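Local atomic coordinates of TatD-related deoxyribonuclease (Thermotoga maritima, PDB entry 1J6O), a protein that probably hydrolyses phosphodiester bonds in DNA with the help of divalent metal ions, as expected of a TatD-family nuclease. Residues A[34-39]-A[228-233]; A[121-126]-A[152-157]; A[220-225]-A[233-238]; A[238-243]-A[249-254]. All coordinates share one frame; numbering follows the deposited sequence.

Interaction 1: residues A[34-39]-A[228-233]; sequences SSFEEN and NEPKYL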
loop_
_atom_site.group_PDB
_atom_site.type_symbol
_atom_site.label_atom_id
_atom_site.label_comp_id
_atom_site.label_asym_id
_atom_site.label_seq_id
_atom_site.Cartn_x
_atom_site.Cartn_y
_atom_site.Cartn_z
ATOM N N SER A 34 -3.001 -15.513 -12.747
ATOM C CA SER A 34 -2.290 -16.742 -13.046
ATOM C C SER A 34 -0.916 -16.476 -13.651
ATOM O O SER A 34 -0.067 -17.380 -13.690
ATOM C CB SER A 34 -3.132 -17.644 -13.963
ATOM O OG SER A 34 -3.225 -17.082 -15.258
ATOM N N SER A 35 -0.642 -15.264 -14.122
ATOM C CA SER A 35 0.679 -15.051 -14.689
ATOM C C SER A 35 1.670 -14.418 -13.710
ATOM O O SER A 35 2.769 -14.036 -14.096
ATOM C CB SER A 35 0.584 -14.222 -15.972
ATOM O OG SER A 35 0.001 -12.960 -15.714
ATOM N N PHE A 36 1.289 -14.306 -12.439
ATOM C CA PHE A 36 2.192 -13.708 -11.457
ATOM C C PHE A 36 3.547 -14.398 -11.406
ATOM O O PHE A 36 4.590 -13.737 -11.452
ATOM C CB PHE A 36 1.562 -13.724 -10.072
ATOM C CG PHE A 36 0.510 -12.667 -9.874
ATOM C CD1 PHE A 36 0.371 -11.628 -10.785
ATOM C CD2 PHE A 36 -0.309 -12.684 -8.747
ATOM C CE1 PHE A 36 -0.573 -10.602 -10.588
ATOM C CE2 PHE A 36 -1.243 -11.676 -8.549
ATOM C CZ PHE A 36 -1.371 -10.637 -9.474
ATOM N N GLU A 37 3.535 -15.727 -11.344
ATOM C CA GLU A 37 4.799 -16.463 -11.288
ATOM C C GLU A 37 5.683 -16.150 -12.498
ATOM O O GLU A 37 6.865 -15.784 -12.352
ATOM C CB GLU A 37 4.510 -17.964 -11.221
ATOM C CG GLU A 37 5.699 -18.830 -10.843
ATOM C CD GLU A 37 5.267 -20.241 -10.445
ATOM O OE1 GLU A 37 4.560 -20.895 -11.241
ATOM O OE2 GLU A 37 5.622 -20.695 -9.337
ATOM N N GLU A 38 5.122 -16.269 -13.694
ATOM C CA GLU A 38 5.908 -15.998 -14.893
ATOM C C GLU A 38 6.463 -14.588 -14.868
ATOM O O GLU A 38 7.501 -14.314 -15.445
ATOM C CB GLU A 38 5.060 -16.156 -16.163
ATOM C CG GLU A 38 4.099 -17.323 -16.129
ATOM C CD GLU A 38 2.949 -17.186 -17.133
ATOM O OE1 GLU A 38 3.073 -16.377 -18.085
ATOM O OE2 GLU A 38 1.923 -17.893 -16.965
ATOM N N ASN A 39 5.772 -13.679 -14.198
ATOM C CA ASN A 39 6.248 -12.310 -14.152
ATOM C C ASN A 39 7.074 -11.928 -12.926
ATOM O O ASN A 39 7.306 -10.746 -12.690
ATOM C CB ASN A 39 5.063 -11.350 -14.323
ATOM C CG ASN A 39 4.601 -11.254 -15.774
ATOM O OD1 ASN A 39 5.390 -10.931 -16.666
ATOM N ND2 ASN A 39 3.330 -11.530 -16.013
ATOM N N ASN A 228 -2.864 0.082 -15.178
ATOM C CA ASN A 228 -1.625 -0.395 -14.549
ATOM C C ASN A 228 -1.905 -1.808 -14.018
ATOM O O ASN A 228 -3.058 -2.163 -13.796
ATOM C CB ASN A 228 -1.286 0.543 -13.395
ATOM C CG ASN A 228 0.134 0.362 -12.863
ATOM O OD1 ASN A 228 0.948 -0.331 -13.455
ATOM N ND2 ASN A 228 0.425 1.012 -11.736
ATOM N N GLU A 229 -0.863 -2.625 -13.883
ATOM C CA GLU A 229 -1.006 -3.986 -13.366
ATOM C C GLU A 229 0.331 -4.398 -12.766
ATOM O O GLU A 229 1.377 -3.796 -13.101
ATOM C CB GLU A 229 -1.471 -4.957 -14.448
ATOM C CG GLU A 229 -0.552 -5.089 -15.625
ATOM C CD GLU A 229 -1.095 -6.088 -16.605
ATOM O OE1 GLU A 229 -0.890 -7.298 -16.363
ATOM O OE2 GLU A 229 -1.751 -5.660 -17.588
ATOM N N PRO A 230 0.335 -5.439 -11.902
ATOM C CA PRO A 230 1.542 -5.928 -11.232
ATOM C C PRO A 230 2.789 -6.175 -12.047
ATOM O O PRO A 230 3.869 -5.804 -11.605
ATOM C CB PRO A 230 1.065 -7.191 -10.520
ATOM C CG PRO A 230 -0.343 -6.808 -10.139
ATOM C CD PRO A 230 -0.835 -6.215 -11.457
ATOM N N LYS A 231 2.669 -6.782 -13.225
ATOM C CA LYS A 231 3.882 -7.028 -14.005
ATOM C C LYS A 231 4.626 -5.766 -14.441
ATOM O O LYS A 231 5.789 -5.848 -14.840
ATOM C CB LYS A 231 3.567 -7.877 -15.232
ATOM C CG LYS A 231 2.816 -7.135 -16.305
ATOM C CD LYS A 231 2.527 -8.049 -17.481
ATOM C CE LYS A 231 1.758 -7.297 -18.546
ATOM N NZ LYS A 231 1.356 -8.205 -19.659
ATOM N N TYR A 232 3.979 -4.603 -14.380
ATOM C CA TYR A 232 4.656 -3.381 -14.782
ATOM C C TYR A 232 5.536 -2.891 -13.663
ATOM O O TYR A 232 6.188 -1.866 -13.791
ATOM C CB TYR A 232 3.681 -2.265 -15.139
ATOM C CG TYR A 232 2.838 -2.534 -16.367
ATOM C CD1 TYR A 232 3.261 -3.437 -17.353
ATOM C CD2 TYR A 232 1.635 -1.868 -16.553
ATOM C CE1 TYR A 232 2.487 -3.660 -18.493
ATOM C CE2 TYR A 232 0.858 -2.083 -17.678
ATOM C CZ TYR A 232 1.287 -2.975 -18.645
ATOM O OH TYR A 232 0.525 -3.172 -19.772
ATOM N N LEU A 233 5.550 -3.621 -12.552
ATOM C CA LEU A 233 6.367 -3.228 -11.423
ATOM C C LEU A 233 7.851 -3.237 -11.826
ATOM O O LEU A 233 8.665 -2.533 -11.220
ATOM C CB LEU A 233 6.106 -4.197 -10.270
ATOM C CG LEU A 233 6.222 -3.714 -8.837
ATOM C CD1 LEU A 233 5.626 -2.323 -8.669
ATOM C CD2 LEU A 233 5.561 -4.760 -7.936
#

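Interaction 2: residues A[121-126]-A[152-157]; sequences VFVEQI and RTESLP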
loop_
_atom_site.group_PDB
_atom_site.type_symbol
_atom_site.label_atom_id
_atom_site.label_comp_id
_atom_site.label_asym_id
_atom_site.label_seq_id
_atom_site.Cartn_x
_atom_site.Cartn_y
_atom_site.Cartn_z
ATOM N N VAL A 121 -12.449 8.538 11.447
ATOM C CA VAL A 121 -12.474 7.230 10.776
ATOM C C VAL A 121 -11.057 6.644 10.693
ATOM O O VAL A 121 -10.867 5.422 10.824
ATOM C CB VAL A 121 -13.098 7.379 9.362
ATOM C CG1 VAL A 121 -12.884 6.118 8.520
ATOM C CG2 VAL A 121 -14.614 7.672 9.501
ATOM N N PHE A 122 -10.077 7.518 10.490
ATOM C CA PHE A 122 -8.663 7.124 10.396
ATOM C C PHE A 122 -8.225 6.671 11.790
ATOM O O PHE A 122 -7.632 5.609 11.972
ATOM C CB PHE A 122 -7.841 8.323 9.929
ATOM C CG PHE A 122 -6.342 8.071 9.857
ATOM C CD1 PHE A 122 -5.833 6.827 9.492
ATOM C CD2 PHE A 122 -5.456 9.121 10.029
ATOM C CE1 PHE A 122 -4.462 6.643 9.288
ATOM C CE2 PHE A 122 -4.063 8.956 9.826
ATOM C CZ PHE A 122 -3.569 7.714 9.452
ATOM N N VAL A 123 -8.545 7.483 12.795
ATOM C CA VAL A 123 -8.174 7.127 14.157
ATOM C C VAL A 123 -8.782 5.790 14.567
ATOM O O VAL A 123 -8.121 4.957 15.166
ATOM C CB VAL A 123 -8.619 8.230 15.159
ATOM C CG1 VAL A 123 -8.536 7.708 16.591
ATOM C CG2 VAL A 123 -7.732 9.448 14.997
ATOM N N GLU A 124 -10.039 5.563 14.230
ATOM C CA GLU A 124 -10.666 4.317 14.594
ATOM C C GLU A 124 -10.030 3.090 13.942
ATOM O O GLU A 124 -9.996 2.018 14.551
ATOM C CB GLU A 124 -12.164 4.397 14.301
ATOM C CG GLU A 124 -12.784 5.625 14.983
ATOM C CD GLU A 124 -14.301 5.632 15.035
ATOM O OE1 GLU A 124 -14.931 5.371 13.997
ATOM O OE2 GLU A 124 -14.869 5.928 16.121
ATOM N N GLN A 125 -9.498 3.242 12.735
ATOM C CA GLN A 125 -8.869 2.104 12.061
ATOM C C GLN A 125 -7.460 1.868 12.628
ATOM O O GLN A 125 -6.986 0.714 12.719
ATOM C CB GLN A 125 -8.844 2.339 10.564
ATOM C CG GLN A 125 -10.240 2.163 9.977
ATOM C CD GLN A 125 -10.288 2.420 8.493
ATOM O OE1 GLN A 125 -9.980 1.533 7.689
ATOM N NE2 GLN A 125 -10.664 3.628 8.116
ATOM N N ILE A 126 -6.789 2.958 12.999
ATOM C CA ILE A 126 -5.462 2.844 13.577
ATOM C C ILE A 126 -5.674 2.068 14.882
ATOM O O ILE A 126 -4.895 1.162 15.217
ATOM C CB ILE A 126 -4.898 4.243 13.913
ATOM C CG1 ILE A 126 -4.510 4.957 12.624
ATOM C CG2 ILE A 126 -3.734 4.124 14.891
ATOM C CD1 ILE A 126 -4.134 6.428 12.865
ATOM N N ARG A 152 1.516 9.453 15.610
ATOM C CA ARG A 152 2.397 9.509 16.766
ATOM C C ARG A 152 1.609 9.625 18.062
ATOM O O ARG A 152 2.126 9.338 19.138
ATOM C CB ARG A 152 3.388 10.675 16.632
ATOM C CG ARG A 152 2.797 12.074 16.763
ATOM C CD ARG A 152 3.918 13.107 16.966
ATOM N NE ARG A 152 3.448 14.442 17.357
ATOM C CZ ARG A 152 2.481 14.672 18.248
ATOM N NH1 ARG A 152 1.859 13.657 18.846
ATOM N NH2 ARG A 152 2.146 15.921 18.560
ATOM N N THR A 153 0.348 10.025 17.958
ATOM C CA THR A 153 -0.497 10.171 19.135
ATOM C C THR A 153 -0.879 8.847 19.795
ATOM O O THR A 153 -0.980 8.777 21.022
ATOM C CB THR A 153 -1.796 10.960 18.815
ATOM O OG1 THR A 153 -1.467 12.327 18.529
ATOM C CG2 THR A 153 -2.765 10.905 20.000
ATOM N N GLU A 154 -1.103 7.786 19.027
ATOM C CA GLU A 154 -1.458 6.575 19.726
ATOM C C GLU A 154 -0.622 5.317 19.638
ATOM O O GLU A 154 0.490 5.310 19.116
ATOM C CB GLU A 154 -2.930 6.233 19.509
ATOM C CG GLU A 154 -3.525 6.424 18.142
ATOM C CD GLU A 154 -5.040 6.451 18.266
ATOM O OE1 GLU A 154 -5.571 5.617 19.031
ATOM O OE2 GLU A 154 -5.697 7.294 17.624
ATOM N N SER A 155 -1.180 4.268 20.232
ATOM C CA SER A 155 -0.584 2.945 20.301
ATOM C C SER A 155 -0.636 2.204 18.962
ATOM O O SER A 155 -1.637 1.561 18.635
ATOM C CB SER A 155 -1.315 2.132 21.373
ATOM O OG SER A 155 -0.698 0.874 21.591
ATOM N N LEU A 156 0.453 2.288 18.206
ATOM C CA LEU A 156 0.536 1.630 16.906
ATOM C C LEU A 156 0.903 0.156 16.980
ATOM O O LEU A 156 1.521 -0.300 17.939
ATOM C CB LEU A 156 1.573 2.331 16.051
ATOM C CG LEU A 156 1.289 3.802 15.814
ATOM C CD1 LEU A 156 2.445 4.414 15.064
ATOM C CD2 LEU A 156 0.000 3.947 15.042
ATOM N N PRO A 157 0.539 -0.614 15.941
ATOM C CA PRO A 157 0.859 -2.044 15.919
ATOM C C PRO A 157 2.378 -2.186 15.861
ATOM O O PRO A 157 3.057 -1.275 15.371
ATOM C CB PRO A 157 0.216 -2.534 14.622
ATOM C CG PRO A 157 -0.781 -1.480 14.267
ATOM C CD PRO A 157 -0.145 -0.201 14.702
#

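Interaction 3: residues A[220-225]-A[233-238]; sequences PQPFRG and LKYVVE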
loop_
_atom_site.group_PDB
_atom_site.type_symbol
_atom_site.label_atom_id
_atom_site.label_comp_id
_atom_site.label_asym_id
_atom_site.label_seq_id
_atom_site.Cartn_x
_atom_site.Cartn_y
_atom_site.Cartn_z
ATOM N N PRO A 220 3.483 3.002 -14.849
ATOM C CA PRO A 220 4.810 3.614 -14.989
ATOM C C PRO A 220 4.923 4.239 -16.380
ATOM O O PRO A 220 4.161 3.886 -17.296
ATOM C CB PRO A 220 5.785 2.447 -14.764
ATOM C CG PRO A 220 5.001 1.242 -15.116
ATOM C CD PRO A 220 3.591 1.545 -14.632
ATOM N N GLN A 221 5.877 5.157 -16.519
ATOM C CA GLN A 221 6.135 5.890 -17.765
ATOM C C GLN A 221 5.878 5.247 -19.120
ATOM O O GLN A 221 5.132 5.802 -19.941
ATOM C CB GLN A 221 7.554 6.441 -17.760
ATOM C CG GLN A 221 7.760 7.521 -18.802
ATOM C CD GLN A 221 6.715 8.615 -18.715
ATOM O OE1 GLN A 221 6.133 8.853 -17.662
ATOM N NE2 GLN A 221 6.490 9.304 -19.826
ATOM N N PRO A 222 6.492 4.089 -19.393
ATOM C CA PRO A 222 6.234 3.497 -20.706
ATOM C C PRO A 222 4.784 3.141 -20.973
ATOM O O PRO A 222 4.430 2.824 -22.107
ATOM C CB PRO A 222 7.137 2.266 -20.728
ATOM C CG PRO A 222 7.265 1.903 -19.294
ATOM C CD PRO A 222 7.371 3.229 -18.581
ATOM N N PHE A 223 3.944 3.209 -19.946
ATOM C CA PHE A 223 2.541 2.876 -20.129
ATOM C C PHE A 223 1.565 3.953 -19.690
ATOM O O PHE A 223 0.472 3.633 -19.246
ATOM C CB PHE A 223 2.227 1.584 -19.382
ATOM C CG PHE A 223 2.859 0.373 -19.991
ATOM C CD1 PHE A 223 2.307 -0.222 -21.124
ATOM C CD2 PHE A 223 4.043 -0.136 -19.467
ATOM C CE1 PHE A 223 2.931 -1.312 -21.733
ATOM C CE2 PHE A 223 4.673 -1.216 -20.064
ATOM C CZ PHE A 223 4.120 -1.808 -21.199
ATOM N N ARG A 224 1.929 5.230 -19.813
ATOM C CA ARG A 224 0.989 6.263 -19.396
ATOM C C ARG A 224 -0.252 6.091 -20.260
ATOM O O ARG A 224 -0.155 5.698 -21.437
ATOM C CB ARG A 224 1.569 7.668 -19.579
ATOM C CG ARG A 224 2.815 7.973 -18.745
ATOM C CD ARG A 224 2.610 7.655 -17.276
ATOM N NE ARG A 224 1.563 8.453 -16.636
ATOM C CZ ARG A 224 1.739 9.673 -16.139
ATOM N NH1 ARG A 224 2.928 10.262 -16.204
ATOM N NH2 ARG A 224 0.729 10.294 -15.554
ATOM N N GLY A 225 -1.412 6.366 -19.671
ATOM C CA GLY A 225 -2.656 6.232 -20.393
ATOM C C GLY A 225 -3.162 4.805 -20.476
ATOM O O GLY A 225 -4.170 4.565 -21.135
ATOM N N LEU A 233 5.550 -3.621 -12.552
ATOM C CA LEU A 233 6.367 -3.228 -11.423
ATOM C C LEU A 233 7.851 -3.237 -11.826
ATOM O O LEU A 233 8.665 -2.533 -11.220
ATOM C CB LEU A 233 6.106 -4.197 -10.270
ATOM C CG LEU A 233 6.222 -3.714 -8.837
ATOM C CD1 LEU A 233 5.626 -2.323 -8.669
ATOM C CD2 LEU A 233 5.561 -4.760 -7.936
ATOM N N LYS A 234 8.200 -4.029 -12.844
ATOM C CA LYS A 234 9.601 -4.094 -13.284
ATOM C C LYS A 234 10.226 -2.736 -13.625
ATOM O O LYS A 234 11.418 -2.531 -13.415
ATOM C CB LYS A 234 9.741 -5.028 -14.491
ATOM C CG LYS A 234 8.991 -4.568 -15.711
ATOM C CD LYS A 234 8.782 -5.718 -16.703
ATOM C CE LYS A 234 10.028 -6.050 -17.483
ATOM N NZ LYS A 234 11.114 -6.558 -16.608
ATOM N N TYR A 235 9.426 -1.830 -14.169
ATOM C CA TYR A 235 9.887 -0.504 -14.544
ATOM C C TYR A 235 10.173 0.329 -13.330
ATOM O O TYR A 235 11.058 1.196 -13.372
ATOM C CB TYR A 235 8.835 0.181 -15.436
ATOM C CG TYR A 235 8.601 -0.605 -16.709
ATOM C CD1 TYR A 235 9.568 -0.650 -17.708
ATOM C CD2 TYR A 235 7.458 -1.383 -16.866
ATOM C CE1 TYR A 235 9.406 -1.467 -18.833
ATOM C CE2 TYR A 235 7.287 -2.194 -17.972
ATOM C CZ TYR A 235 8.262 -2.238 -18.948
ATOM O OH TYR A 235 8.079 -3.085 -20.015
ATOM N N VAL A 236 9.432 0.068 -12.249
ATOM C CA VAL A 236 9.625 0.812 -11.005
ATOM C C VAL A 236 10.962 0.378 -10.412
ATOM O O VAL A 236 11.735 1.207 -9.922
ATOM C CB VAL A 236 8.464 0.529 -9.991
ATOM C CG1 VAL A 236 8.760 1.171 -8.618
ATOM C CG2 VAL A 236 7.158 1.114 -10.571
ATOM N N VAL A 237 11.211 -0.927 -10.432
ATOM C CA VAL A 237 12.450 -1.459 -9.904
ATOM C C VAL A 237 13.630 -0.914 -10.745
ATOM O O VAL A 237 14.672 -0.511 -10.210
ATOM C CB VAL A 237 12.444 -2.999 -9.977
ATOM C CG1 VAL A 237 13.869 -3.541 -9.794
ATOM C CG2 VAL A 237 11.507 -3.574 -8.899
ATOM N N GLU A 238 13.456 -0.918 -12.065
ATOM C CA GLU A 238 14.497 -0.431 -12.964
ATOM C C GLU A 238 14.901 0.979 -12.579
ATOM O O GLU A 238 16.086 1.262 -12.376
ATOM C CB GLU A 238 13.995 -0.460 -14.401
ATOM C CG GLU A 238 14.909 0.191 -15.405
ATOM C CD GLU A 238 14.437 -0.075 -16.822
ATOM O OE1 GLU A 238 13.213 0.058 -17.068
ATOM O OE2 GLU A 238 15.286 -0.415 -17.679
#

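Interaction 4: residues A[238-243]-A[249-254]; sequences ETISQV and AKVDEA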
loop_
_atom_site.group_PDB
_atom_site.type_symbol
_atom_site.label_atom_id
_atom_site.label_comp_id
_atom_site.label_asym_id
_atom_site.label_seq_id
_atom_site.Cartn_x
_atom_site.Cartn_y
_atom_site.Cartn_z
ATOM N N GLU A 238 13.456 -0.918 -12.065
ATOM C CA GLU A 238 14.497 -0.431 -12.964
ATOM C C GLU A 238 14.901 0.979 -12.579
ATOM O O GLU A 238 16.086 1.262 -12.376
ATOM C CB GLU A 238 13.995 -0.460 -14.401
ATOM C CG GLU A 238 14.909 0.191 -15.405
ATOM C CD GLU A 238 14.437 -0.075 -16.822
ATOM O OE1 GLU A 238 13.213 0.058 -17.068
ATOM O OE2 GLU A 238 15.286 -0.415 -17.679
ATOM N N THR A 239 13.927 1.866 -12.449
ATOM C CA THR A 239 14.236 3.239 -12.079
ATOM C C THR A 239 14.921 3.314 -10.720
ATOM O O THR A 239 15.935 4.016 -10.566
ATOM C CB THR A 239 12.954 4.121 -12.085
ATOM O OG1 THR A 239 12.465 4.225 -13.431
ATOM C CG2 THR A 239 13.230 5.522 -11.542
ATOM N N ILE A 240 14.384 2.601 -9.727
ATOM C CA ILE A 240 14.992 2.637 -8.400
ATOM C C ILE A 240 16.434 2.182 -8.447
ATOM O O ILE A 240 17.300 2.801 -7.823
ATOM C CB ILE A 240 14.208 1.768 -7.396
ATOM C CG1 ILE A 240 12.820 2.394 -7.176
ATOM C CG2 ILE A 240 14.973 1.644 -6.064
ATOM C CD1 ILE A 240 11.896 1.529 -6.305
ATOM N N SER A 241 16.699 1.113 -9.185
ATOM C CA SER A 241 18.063 0.605 -9.290
ATOM C C SER A 241 18.983 1.639 -9.957
ATOM O O SER A 241 20.142 1.824 -9.556
ATOM C CB SER A 241 18.080 -0.705 -10.086
ATOM O OG SER A 241 17.818 -0.494 -11.469
ATOM N N GLN A 242 18.468 2.342 -10.956
ATOM C CA GLN A 242 19.295 3.329 -11.634
ATOM C C GLN A 242 19.575 4.529 -10.744
ATOM O O GLN A 242 20.703 5.026 -10.673
ATOM C CB GLN A 242 18.611 3.767 -12.925
ATOM C CG GLN A 242 18.378 2.588 -13.838
ATOM C CD GLN A 242 17.576 2.930 -15.054
ATOM O OE1 GLN A 242 16.742 3.843 -15.033
ATOM N NE2 GLN A 242 17.802 2.186 -16.131
ATOM N N VAL A 243 18.550 4.990 -10.043
ATOM C CA VAL A 243 18.736 6.139 -9.168
ATOM C C VAL A 243 19.682 5.842 -8.001
ATOM O O VAL A 243 20.415 6.735 -7.540
ATOM C CB VAL A 243 17.375 6.635 -8.617
ATOM C CG1 VAL A 243 17.592 7.547 -7.401
ATOM C CG2 VAL A 243 16.606 7.401 -9.716
ATOM N N ALA A 249 18.705 -6.733 -8.834
ATOM C CA ALA A 249 18.588 -7.835 -7.906
ATOM C C ALA A 249 18.613 -7.296 -6.483
ATOM O O ALA A 249 17.964 -7.855 -5.597
ATOM C CB ALA A 249 19.738 -8.817 -8.100
ATOM N N LYS A 250 19.354 -6.214 -6.254
ATOM C CA LYS A 250 19.431 -5.642 -4.905
ATOM C C LYS A 250 18.131 -4.969 -4.505
ATOM O O LYS A 250 17.711 -5.044 -3.340
ATOM C CB LYS A 250 20.583 -4.627 -4.773
ATOM C CG LYS A 250 21.988 -5.219 -5.003
ATOM C CD LYS A 250 22.999 -4.685 -3.961
ATOM C CE LYS A 250 24.434 -4.870 -4.435
ATOM N NZ LYS A 250 24.678 -6.272 -4.903
ATOM N N VAL A 251 17.501 -4.305 -5.463
ATOM C CA VAL A 251 16.248 -3.636 -5.178
ATOM C C VAL A 251 15.171 -4.691 -4.887
ATOM O O VAL A 251 14.416 -4.580 -3.920
ATOM C CB VAL A 251 15.788 -2.782 -6.364
ATOM C CG1 VAL A 251 14.551 -2.021 -5.969
ATOM C CG2 VAL A 251 16.900 -1.818 -6.786
ATOM N N ASP A 252 15.121 -5.720 -5.723
ATOM C CA ASP A 252 14.136 -6.785 -5.553
ATOM C C ASP A 252 14.279 -7.523 -4.243
ATOM O O ASP A 252 13.294 -7.763 -3.563
ATOM C CB ASP A 252 14.231 -7.831 -6.662
ATOM C CG ASP A 252 13.779 -7.315 -8.017
ATOM O OD1 ASP A 252 12.977 -6.378 -8.087
ATOM O OD2 ASP A 252 14.232 -7.879 -9.039
ATOM N N GLU A 253 15.505 -7.911 -3.898
ATOM C CA GLU A 253 15.718 -8.632 -2.660
ATOM C C GLU A 253 15.301 -7.853 -1.444
ATOM O O GLU A 253 14.566 -8.366 -0.596
ATOM C CB GLU A 253 17.184 -9.054 -2.507
ATOM C CG GLU A 253 17.434 -9.746 -1.181
ATOM N N ALA A 254 15.799 -6.627 -1.353
ATOM C CA ALA A 254 15.508 -5.748 -0.250
ATOM C C ALA A 254 14.022 -5.405 -0.100
ATOM O O ALA A 254 13.459 -5.527 1.003
ATOM C CB ALA A 254 16.350 -4.451 -0.389
#

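Interaction 1: residues A[34-39]-A[228-233]
F36 and N39 share one first torsion, CG lying beside the backbone N and anti to the carbonyl carbon (chi1 -77° in both), and with it they send a phenyl ring and an amide to two consecutive residues, P230 and K231. The phenyl ring meets the proline through CE1 and CZ: F36 CE1 stands 3.8 Å from P230 CB and no farther from P230 CG, with F36 CZ a little more distant. The pyrrolidine comes in obliquely to the ring. In the TIM barrel of this protein, the contact joins the loop that follows helix 29-34 to the long loop between strand 209-211, the last of the sheet, and helix 233-244. F36 also rests on V44 of strand 41-47, and P230 on D15 of strand 13-18, so the apolar half of the contact is buried against the barrel wall. Nearer solvent, the amide of N39 lies across the aliphatic part of K231, with N39 CG 3.6 Å from K231 CB and N39 ND2 3.9 Å from K231 CD. The lysine leaves its backbone with CG between N and the carbonyl carbon (chi1 72°) and then runs extended, so that CB and CD meet the amide while the ammonium group is carried past the asparagine. N39 ND2 makes a weak, bent hydrogen bond to S35 O (3.2 Å), the same carbonyl oxygen that accepts N39 N at 3.0 Å.

Interaction 2: residues A[121-126]-A[152-157]
I126 and V123, one turn apart on helix 115-132, face the chain where helix 144-153 gives way to the loop leading to strand 161-163; the contact thus belongs to the outer helical layer of a TIM barrel, between two helices that flank strand 136-141. I126 carries the apolar part. Its CG2 stands anti to the backbone N, the position that aims this methyl at the loop, where it meets L156 CD2 at 3.7 Å; the two side chains pass each other at a slant. The same methyl also lies 4.0 Å from E154 CG, so a single branch of I126 touches both an aliphatic residue and the methylene part of an acidic one. Against V123 the glutamate is turned differently: its chain, extended beyond CG, crosses the valine at about a right angle and brings OE2 toward CG1 of the valine. The separation of 3.0 Å between E154 OE2 and V123 CG1 is short for a methyl beside an oxygen, and the exact position of the carboxylate is therefore doubtful. No hydrogen bond links the two segments. Beneath the contact, I150 of helix 144-153 packs on V123, I126 and F122, and I126 CD1 sits 3.5 Å above the plane of the F122 ring, over its centre.

Interaction 3: residues A[220-225]-A[233-238]
P220 O accepts the backbone N of F223 in a short hydrogen bond of 2.7 Å, closing a tight turn that presents P220, P222 and F223 together to Y235. The tyrosine CG lies beside its backbone N, anti to the carbonyl carbon (chi1 -61°), an orientation that carries the ring from helix 233-244 toward the turn. P222 uses the ring face: its CG is 3.8 Å from the centroid of the Y235 ring and only 12° off the normal, a well-centred CH-pi contact. The opposite face is covered, nearer the rim, by CG of the neighbouring K234, so the ring is sandwiched between two aliphatic groups. F223 approaches on the same side of the tyrosine plane as P222 but out beyond the ring's CE2 corner, obliquely; Y235 CE2 in turn lies at the edge of the phenyl ring, near its plane, 3.5 Å from F223 CE2. The two aromatic planes meet at 59°, with centroids 5.7 Å apart. At the root of the tyrosine, P220 CB packs on Y235 CB at 3.9 Å. The turn belongs to the long segment that follows the last strand of the TIM barrel, 209-211, and P220 lies about 9 Å, side chain to side chain, from D214, a predicted metal ligand. F223 also stacks on Y232. With no hydrogen bond between turn and helix, their fit rests on dispersion, including a C-H of P222 CG directed at the pi face, and on ring shape.

Interaction 4: residues A[238-243]-A[249-254]
This is buried apolar packing between two consecutive helices, 233-244 and 248-264, which follow the last strand of the TIM barrel; the contact lies away from the predicted metal ligands. V251 supplies the touching groups on one side and presents its two methyls to neighbouring residues on the other. CG1, anti to the backbone N (chi1 -175°), reaches I240 CG2 at 3.7 Å, the side chains slanting past each other. CG2 rests chiefly against S241, 3.7 Å from both S241 CA and S241 CB, so the valine lies directly on the helix backbone at that point. The helices approach closely here, as the 6.2 Å between S241 CA and V251 CA makes plain. V237, one turn before S241, also touches V251 and widens the apolar patch. The serine hydroxyl is turned back on its own helix: with OG between the backbone N and the carbonyl carbon (chi1 71°), it donates to E238 O over 2.6 Å, tilted 25° from the carbonyl plane. E238 O accepts Q242 N as well, at 3.0 Å, and is therefore gripped twice. A hydroxyl bonded within its own helix offers the partner helix its CB rather than its oxygen, which implies that a buried serine can be packed here as though it were a small apolar residue.

Interactions 1 and 3 cross along the chain, 12 Å apart between centres, and both lie in series with interaction 4, but all three draw on the chain after strand 209-211; interaction 2 lies across the chain's centre from interactions 1 and 3, 33 Å from each between centres. Interactions 1 and 3 share L233 and touch: N228 OD1 is 3.4 Å from P220 CD, and Y232 OH 3.6 Å from F223 CE1. Interaction 3 passes into interaction 4 through E238 and helix 233-244, where V237 CG2 lies 3.3 Å from D252 OD1. The predicted metal site is nearest to interactions 1 and 3, the side chain of P230 being about 9 Å from that of H19; in interaction 2, the side chain of I126 is about 11 Å from that of H139.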